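Local coordinates for RNA-binding protein Lsm (Halobacterium salinarum R1, PDB 6TFL) that probably binds RNA as a seven-membered Sm-like ring, holding uridine in pockets formed by loops of its subunits, at residues G35-Q38 with H39-V43. Sequence-based numbering, arbitrary orientation.
Sequences GYDQ and HMNVV. With URI (uridine), chain Q.
The turn joining strands 32-36 and 42-45 of this Sm-like fold forms one wall of the uridine pocket, and Asp37 and Asn41 meet across it. Asn41 ND2 donates to Asp37 OD2 at 2.8 Å, on the oxygen's syn lone pair, although the carboxylate and amide planes stand 70° apart. The other carboxylate oxygen, OD1, turns to the backbone: His39 N reaches it from above the carboxylate plane at 2.9 Å, and Asn41 N adds a weak bond. With CG of Asp37 lying between its own N and carbonyl carbon (chi1 62°), the carboxylate folds back over the type I turn from Asp37 to Met40, which Met40 N closes on Asp37 O. At the base of the turn Asp37 N bonds Asn41 O; beyond it, in the strands, Val43 N bonds Gly35 O at 2.8 Å, while Tyr36 CB packs against Val42 CG1. The Asn41 amide pairs with the base through O4 and N3: ND2 gives a hydrogen to uridine O4 and OD1 accepts one from N3, both at 3.0 Å. Gly54 N also donates to OD1. His39 turns one ring face to the pyrimidine, uridine C5 lying 3.6 Å above the imidazole plane, over the imidazole's centre, while His39 CB nears O2' of the ribose at 3.2 Å. Arg53 of the third subunit is hydrogen-bonded to the same uridine, so the pocket spans a subunit boundary. Without the carboxylate, as with an alanine here, the Asn41 amide would probably be freer to turn and the N-H groups of His39 and, more weakly held, Asn41 would lose this acceptor. Asp37 is thus a second-shell residue: with Gly54 N on OD1, it probably helps set the amide's donor-acceptor pattern, matched to uracil, whereas cytosine, with an amino group at C4 and no hydrogen on N3, would match poorly.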
ATOM      1  N   GLY A  35      15.983  -3.955 -18.300  1.00 37.91           N
ATOM      2  CA  GLY A  35      15.383  -2.685 -17.939  1.00 30.32           C
ATOM      3  C   GLY A  35      14.782  -2.730 -16.549  1.00 40.25           C
ATOM      4  O   GLY A  35      14.541  -3.799 -15.976  1.00 38.00           O
ATOM      5  N   TYR A  36      14.524  -1.538 -16.025  1.00 34.65           N
ATOM      6  CA  TYR A  36      13.881  -1.380 -14.735  1.00 33.31           C
ATOM      7  C   TYR A  36      13.312   0.032 -14.679  1.00 38.81           C
ATOM      8  O   TYR A  36      13.582   0.864 -15.553  1.00 38.56           O
ATOM      9  CB  TYR A  36      14.863  -1.638 -13.583  1.00 34.71           C
ATOM     10  CG  TYR A  36      15.912  -0.581 -13.508  1.00 32.15           C
ATOM     11  CD1 TYR A  36      17.032  -0.640 -14.332  1.00 34.83           C
ATOM     12  CD2 TYR A  36      15.778   0.495 -12.648  1.00 32.74           C
ATOM     13  CE1 TYR A  36      17.992   0.339 -14.290  1.00 36.92           C
ATOM     14  CE2 TYR A  36      16.729   1.485 -12.601  1.00 33.85           C
ATOM     15  CZ  TYR A  36      17.834   1.404 -13.423  1.00 36.35           C
ATOM     16  OH  TYR A  36      18.792   2.385 -13.382  1.00 42.69           O
ATOM     17  N   ASP A  37      12.526   0.299 -13.633  1.00 33.86           N
ATOM     18  CA  ASP A  37      12.043   1.650 -13.382  1.00 39.93           C
ATOM     19  C   ASP A  37      12.050   1.941 -11.881  1.00 37.63           C
ATOM     20  O   ASP A  37      12.410   1.097 -11.060  1.00 42.87           O
ATOM     21  CB  ASP A  37      10.656   1.860 -14.003  1.00 36.90           C
ATOM     22  CG  ASP A  37       9.598   0.937 -13.421  1.00 47.41           C
ATOM     23  OD1 ASP A  37       9.666   0.597 -12.206  1.00 40.42           O
ATOM     24  OD2 ASP A  37       8.676   0.561 -14.191  1.00 44.53           O
ATOM     25  N   GLN A  38      11.604   3.147 -11.533  1.00 47.97           N
ATOM     26  CA  GLN A  38      11.612   3.642 -10.162  1.00 39.36           C
ATOM     27  C   GLN A  38      10.813   2.781  -9.198  1.00 38.13           C
ATOM     28  O   GLN A  38      11.074   2.833  -7.995  1.00 45.80           O
ATOM     29  CB  GLN A  38      11.065   5.068 -10.131  1.00 40.44           C
ATOM     30  CG  GLN A  38      11.336   5.837 -11.430  1.00 69.21           C
ATOM     31  CD  GLN A  38      10.276   5.589 -12.518  1.00 71.04           C
ATOM     32  OE1 GLN A  38       9.080   5.449 -12.224  1.00 72.56           O
ATOM     33  NE2 GLN A  38      10.719   5.530 -13.777  1.00 66.11           N
ATOM     34  N   HIS A  39       9.834   2.014  -9.668  1.00 38.95           N
ATOM     35  CA  HIS A  39       9.120   1.121  -8.759  1.00 40.23           C
ATOM     36  C   HIS A  39       9.846  -0.193  -8.535  1.00 43.94           C
ATOM     37  O   HIS A  39       9.357  -1.034  -7.769  1.00 46.58           O
ATOM     38  CB  HIS A  39       7.727   0.796  -9.287  1.00 45.20           C
ATOM     39  CG  HIS A  39       6.950   1.994  -9.723  1.00 53.60           C
ATOM     40  ND1 HIS A  39       6.433   2.908  -8.832  1.00 62.41           N
ATOM     41  CD2 HIS A  39       6.593   2.423 -10.958  1.00 51.73           C
ATOM     42  CE1 HIS A  39       5.793   3.853  -9.501  1.00 63.23           C
ATOM     43  NE2 HIS A  39       5.879   3.584 -10.792  1.00 55.92           N
ATOM     44  N   MET A  40      10.980  -0.392  -9.201  1.00 36.98           N
ATOM     45  CA  MET A  40      11.684  -1.663  -9.258  1.00 45.08           C
ATOM     46  C   MET A  40      10.896  -2.720 -10.023  1.00 41.97           C
ATOM     47  O   MET A  40      11.099  -3.919  -9.797  1.00 42.66           O
ATOM     48  CB  MET A  40      12.070  -2.188  -7.865  1.00 37.05           C
ATOM     49  CG  MET A  40      13.496  -2.695  -7.789  1.00 48.41           C
ATOM     50  SD  MET A  40      13.961  -3.411  -6.180  1.00 54.66           S
ATOM     51  CE  MET A  40      14.564  -1.944  -5.351  1.00 44.02           C
ATOM     52  N   ASN A  41      10.003  -2.313 -10.929  1.00 36.33           N
ATOM     53  CA  ASN A  41       9.644  -3.199 -12.028  1.00 35.17           C
ATOM     54  C   ASN A  41      10.923  -3.524 -12.785  1.00 38.86           C
ATOM     55  O   ASN A  41      11.748  -2.638 -13.015  1.00 37.53           O
ATOM     56  CB  ASN A  41       8.647  -2.549 -12.985  1.00 38.99           C
ATOM     57  CG  ASN A  41       7.388  -2.014 -12.301  1.00 41.63           C
ATOM     58  OD1 ASN A  41       6.957  -2.504 -11.257  1.00 41.64           O
ATOM     59  ND2 ASN A  41       6.777  -1.009 -12.924  1.00 37.65           N
ATOM     60  N   VAL A  42      11.116  -4.793 -13.140  1.00 35.21           N
ATOM     61  CA  VAL A  42      12.289  -5.190 -13.905  1.00 33.49           C
ATOM     62  C   VAL A  42      11.831  -5.943 -15.147  1.00 37.35           C
ATOM     63  O   VAL A  42      10.741  -6.527 -15.186  1.00 34.57           O
ATOM     64  CB  VAL A  42      13.288  -6.049 -13.080  1.00 32.83           C
ATOM     65  CG1 VAL A  42      13.864  -5.251 -11.921  1.00 31.45           C
ATOM     66  CG2 VAL A  42      12.632  -7.328 -12.559  1.00 34.35           C
ATOM     67  N   VAL A  43      12.676  -5.904 -16.179  1.00 31.35           N
ATOM     68  CA  VAL A  43      12.541  -6.755 -17.356  1.00 29.17           C
ATOM     69  C   VAL A  43      13.698  -7.753 -17.352  1.00 34.79           C
ATOM     70  O   VAL A  43      14.870  -7.357 -17.311  1.00 35.51           O
ATOM     71  CB  VAL A  43      12.526  -5.931 -18.652  1.00 35.97           C
ATOM     72  CG1 VAL A  43      12.129  -6.807 -19.836  1.00 29.81           C
ATOM     73  CG2 VAL A  43      11.598  -4.734 -18.518  1.00 34.72           C
TER
HETATM   74  N1  URI Q 103       3.980  -0.043  -8.296  0.88 61.87           N
HETATM   75  C2  URI Q 103       4.638  -1.059  -8.964  0.88 58.27           C
HETATM   76  N3  URI Q 103       4.566  -0.998 -10.331  0.88 52.35           N
HETATM   77  C4  URI Q 103       3.927  -0.047 -11.087  0.88 54.64           C
HETATM   78  C5  URI Q 103       3.276   0.981 -10.328  0.88 51.93           C
HETATM   79  C6  URI Q 103       3.330   0.954  -8.988  0.88 58.68           C
HETATM   80  O2  URI Q 103       5.240  -1.959  -8.390  0.88 54.42           O
HETATM   81  O4  URI Q 103       3.979  -0.153 -12.317  0.88 52.82           O
HETATM   82  C1' URI Q 103       4.084  -0.107  -6.830  0.88 66.05           C
HETATM   83  C2' URI Q 103       5.196   0.759  -6.256  0.88 67.89           C
HETATM   84  C3' URI Q 103       4.753   0.868  -4.801  0.88 80.16           C
HETATM   85  C4' URI Q 103       3.232   0.964  -4.927  0.88 81.85           C
HETATM   86  O2' URI Q 103       6.470   0.183  -6.453  0.88 64.80           O
HETATM   87  O3' URI Q 103       5.107  -0.328  -4.106  0.88 79.02           O
HETATM   88  O4' URI Q 103       2.896   0.363  -6.217  0.88 78.60           O
HETATM   89  C5' URI Q 103       2.691   2.371  -4.849  0.88 86.85           C
HETATM   90  O5' URI Q 103       3.027   2.994  -3.609  0.88 85.29           O